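Local coordinates for protein FACT-Spt16 (Cicer arietinum, PDB 5CE6) that probably serves as a histone H3-H4 chaperone, as a subunit of the FACT complex, through an N-terminal domain with an aminopeptidase-like fold, at residues 291-299 with 420-428. Residues are numbered along the deposited sequence; the frame is centred on the assembly and turned at random.
Sequences YYDSASVII and SKNKVFSLL. With K (potassium ion), chain D.
Lys421 lies against one face of the Tyr291 ring, a worked case of a lysine laying its methylenes on an aromatic face. Its CB stands 3.4 Å from Tyr291 CE2, near the hydroxyl end. CG, placed anti to the backbone N (chi1 -175°), then sits 3.7 Å from the Tyr291 ring centroid and almost on the ring normal, a CH-pi contact. A bend at chi2 (94°) carries CD over CE1 and CE toward CD1, beyond which NZ projects clear of the ring. The opposite face of the ring carries the backbone N of Asp293, offset toward the rim.

Two waters and a potassium ion complete the junction. Tyr291 OH is hydrogen-bonded, at 2.7 Å, to a water that accepts from Lys421 N and binds the ion. Ala295 O and Ser420 OG, each 2.9 Å from the potassium, clasp it between the segments. A second water donates to Tyr291 O and Val297 O and accepts from Asn422 ND2, bridging the segments again. With an alanine in place of Tyr291, the methylenes of Lys421 would probably lose the surface they rest on, and the potassium-bound water its phenol partner.

Farther along, the contact turns apolar: Val297 CG1 meets Leu427 CD2 at 4.0 Å, and Ile299 CG2 packs on Leu428 CB. Ser426 O, buried beside Val297 CG2 and Ile299 CD1, has no polar partner.

The two strands, 296-299 and 424-428, run 45° apart and belong to different sheets of the M24-family domain, and these side chains join the two. Strand 309-319 pairs with the first, a G1 bulge setting Ala295 and Ser296 both opposite Ile319, while strand 403-414 flanks the second and helix 323-342 covers Phe425 and Leu427.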
loop_
_atom_site.group_PDB
_atom_site.type_symbol
_atom_site.label_atom_id
_atom_site.label_comp_id
_atom_site.label_asym_id
_atom_site.label_seq_id
_atom_site.Cartn_x
_atom_site.Cartn_y
_atom_site.Cartn_z
ATOM N N TYR A 291 24.968 13.039 -1.160
ATOM C CA TYR A 291 26.234 12.967 -1.890
ATOM C C TYR A 291 25.980 13.214 -3.362
ATOM O O TYR A 291 25.116 12.571 -3.967
ATOM C CB TYR A 291 26.896 11.601 -1.702
ATOM C CG TYR A 291 28.301 11.531 -2.266
ATOM C CD1 TYR A 291 29.388 11.936 -1.507
ATOM C CD2 TYR A 291 28.531 11.057 -3.551
ATOM C CE1 TYR A 291 30.667 11.877 -2.008
ATOM C CE2 TYR A 291 29.806 10.998 -4.067
ATOM C CZ TYR A 291 30.873 11.404 -3.286
ATOM O OH TYR A 291 32.158 11.343 -3.790
ATOM N N TYR A 292 26.734 14.139 -3.947
ATOM C CA TYR A 292 26.469 14.531 -5.321
ATOM C C TYR A 292 27.715 14.879 -6.113
ATOM O O TYR A 292 27.647 15.657 -7.060
ATOM C CB TYR A 292 25.466 15.693 -5.378
ATOM C CG TYR A 292 25.764 16.801 -4.402
ATOM C CD1 TYR A 292 26.757 17.736 -4.671
ATOM C CD2 TYR A 292 25.067 16.901 -3.201
ATOM C CE1 TYR A 292 27.047 18.739 -3.777
ATOM C CE2 TYR A 292 25.351 17.900 -2.300
ATOM C CZ TYR A 292 26.338 18.818 -2.594
ATOM O OH TYR A 292 26.624 19.822 -1.696
ATOM N N ASP A 293 28.853 14.300 -5.746
ATOM C CA ASP A 293 30.044 14.481 -6.570
ATOM C C ASP A 293 29.909 13.671 -7.862
ATOM O O ASP A 293 28.856 13.102 -8.134
ATOM C CB ASP A 293 31.304 14.102 -5.798
ATOM C CG ASP A 293 32.509 14.931 -6.212
ATOM O OD1 ASP A 293 32.825 14.970 -7.422
ATOM O OD2 ASP A 293 33.123 15.560 -5.326
ATOM N N SER A 294 30.966 13.624 -8.668
ATOM C CA SER A 294 30.892 12.952 -9.966
ATOM C C SER A 294 30.481 11.487 -9.864
ATOM O O SER A 294 30.784 10.822 -8.879
ATOM C CB SER A 294 32.224 13.074 -10.713
ATOM O OG SER A 294 32.399 14.393 -11.193
ATOM N N ALA A 295 29.779 11.006 -10.887
ATOM C CA ALA A 295 29.318 9.617 -10.958
ATOM C C ALA A 295 28.456 9.241 -9.760
ATOM O O ALA A 295 28.663 8.205 -9.125
ATOM C CB ALA A 295 30.495 8.664 -11.092
ATOM N N SER A 296 27.471 10.079 -9.475
ATOM C CA SER A 296 26.613 9.869 -8.312
ATOM C C SER A 296 25.174 9.637 -8.702
ATOM O O SER A 296 24.718 10.089 -9.756
ATOM C CB SER A 296 26.679 11.073 -7.380
ATOM O OG SER A 296 27.896 11.090 -6.678
ATOM N N VAL A 297 24.442 8.928 -7.846
ATOM C CA VAL A 297 23.002 8.808 -8.053
ATOM C C VAL A 297 22.288 9.094 -6.741
ATOM O O VAL A 297 22.842 8.887 -5.662
ATOM C CB VAL A 297 22.570 7.432 -8.617
ATOM C CG1 VAL A 297 23.285 7.127 -9.929
ATOM C CG2 VAL A 297 22.840 6.343 -7.630
ATOM N N ILE A 298 21.066 9.594 -6.858
ATOM C CA ILE A 298 20.244 9.944 -5.703
ATOM C C ILE A 298 18.880 9.322 -5.914
ATOM O O ILE A 298 18.260 9.525 -6.963
ATOM C CB ILE A 298 20.097 11.482 -5.575
ATOM C CG1 ILE A 298 21.466 12.125 -5.333
ATOM C CG2 ILE A 298 19.115 11.860 -4.447
ATOM C CD1 ILE A 298 21.491 13.650 -5.509
ATOM N N ILE A 299 18.399 8.562 -4.930
ATOM C CA ILE A 299 17.068 7.964 -5.032
ATOM C C ILE A 299 16.107 8.668 -4.081
ATOM O O ILE A 299 16.441 8.903 -2.921
ATOM C CB ILE A 299 17.094 6.457 -4.708
ATOM C CG1 ILE A 299 17.940 5.695 -5.739
ATOM C CG2 ILE A 299 15.672 5.874 -4.688
ATOM C CD1 ILE A 299 17.998 4.200 -5.474
ATOM N N SER A 420 35.008 5.156 -6.544
ATOM C CA SER A 420 33.951 6.126 -6.261
ATOM C C SER A 420 33.051 5.734 -5.087
ATOM O O SER A 420 32.943 4.562 -4.714
ATOM C CB SER A 420 33.097 6.375 -7.502
ATOM O OG SER A 420 31.801 5.843 -7.329
ATOM N N LYS A 421 32.399 6.738 -4.517
ATOM C CA LYS A 421 31.492 6.551 -3.401
ATOM C C LYS A 421 30.356 5.592 -3.770
ATOM O O LYS A 421 29.858 4.840 -2.928
ATOM C CB LYS A 421 30.912 7.910 -3.018
ATOM C CG LYS A 421 30.043 7.907 -1.793
ATOM C CD LYS A 421 30.854 8.263 -0.572
ATOM C CE LYS A 421 29.973 8.408 0.656
ATOM N NZ LYS A 421 30.788 8.244 1.896
ATOM N N ASN A 422 29.961 5.636 -5.038
ATOM C CA ASN A 422 28.881 4.811 -5.569
ATOM C C ASN A 422 29.383 3.590 -6.334
ATOM O O ASN A 422 28.722 3.132 -7.273
ATOM C CB ASN A 422 27.965 5.654 -6.472
ATOM C CG ASN A 422 27.081 6.621 -5.676
ATOM O OD1 ASN A 422 26.044 6.232 -5.153
ATOM N ND2 ASN A 422 27.503 7.878 -5.579
ATOM N N LYS A 423 30.554 3.088 -5.930
ATOM C CA LYS A 423 31.137 1.843 -6.445
ATOM C C LYS A 423 30.071 0.782 -6.649
ATOM O O LYS A 423 30.002 0.130 -7.693
ATOM C CB LYS A 423 32.200 1.328 -5.470
ATOM C CG LYS A 423 32.561 -0.149 -5.656
ATOM C CD LYS A 423 33.626 -0.602 -4.670
ATOM C CE LYS A 423 33.863 -2.109 -4.761
ATOM N NZ LYS A 423 35.096 -2.511 -4.020
ATOM N N VAL A 424 29.221 0.636 -5.644
ATOM C CA VAL A 424 28.019 -0.161 -5.775
ATOM C C VAL A 424 26.860 0.823 -5.654
ATOM O O VAL A 424 26.808 1.614 -4.706
ATOM C CB VAL A 424 27.950 -1.220 -4.666
ATOM C CG1 VAL A 424 26.686 -2.030 -4.784
ATOM C CG2 VAL A 424 29.169 -2.126 -4.729
ATOM N N PHE A 425 25.943 0.804 -6.622
ATOM C CA PHE A 425 24.813 1.724 -6.604
ATOM C C PHE A 425 23.524 1.016 -6.978
ATOM O O PHE A 425 23.540 -0.114 -7.468
ATOM C CB PHE A 425 25.046 2.907 -7.551
ATOM C CG PHE A 425 24.999 2.541 -9.011
ATOM C CD1 PHE A 425 26.109 1.994 -9.640
ATOM C CD2 PHE A 425 23.843 2.750 -9.755
ATOM C CE1 PHE A 425 26.072 1.662 -10.987
ATOM C CE2 PHE A 425 23.790 2.414 -11.098
ATOM C CZ PHE A 425 24.907 1.870 -11.725
ATOM N N SER A 426 22.401 1.678 -6.736
ATOM C CA SER A 426 21.111 1.144 -7.141
ATOM C C SER A 426 20.328 2.240 -7.864
ATOM O O SER A 426 20.703 3.413 -7.812
ATOM C CB SER A 426 20.330 0.629 -5.919
ATOM O OG SER A 426 21.057 -0.414 -5.266
ATOM N N LEU A 427 19.265 1.847 -8.563
ATOM C CA LEU A 427 18.379 2.783 -9.263
ATOM C C LEU A 427 16.948 2.354 -9.022
ATOM O O LEU A 427 16.683 1.158 -8.889
ATOM C CB LEU A 427 18.634 2.762 -10.772
ATOM C CG LEU A 427 20.063 3.023 -11.252
ATOM C CD1 LEU A 427 20.181 2.680 -12.740
ATOM C CD2 LEU A 427 20.476 4.443 -11.014
ATOM N N LEU A 428 16.029 3.313 -9.012
ATOM C CA LEU A 428 14.619 3.026 -8.726
ATOM C C LEU A 428 13.677 3.967 -9.462
ATOM O O LEU A 428 13.888 5.192 -9.483
ATOM C CB LEU A 428 14.379 3.120 -7.213
ATOM C CG LEU A 428 12.937 2.866 -6.768
ATOM C CD1 LEU A 428 12.563 1.415 -7.032
ATOM C CD2 LEU A 428 12.820 3.190 -5.285
HETATM K K K D . 30.242 8.233 -6.692
HETATM O O HOH W 1 25.180 9.890 -4.543
HETATM O O HOH W 2 32.669 9.435 -5.561
#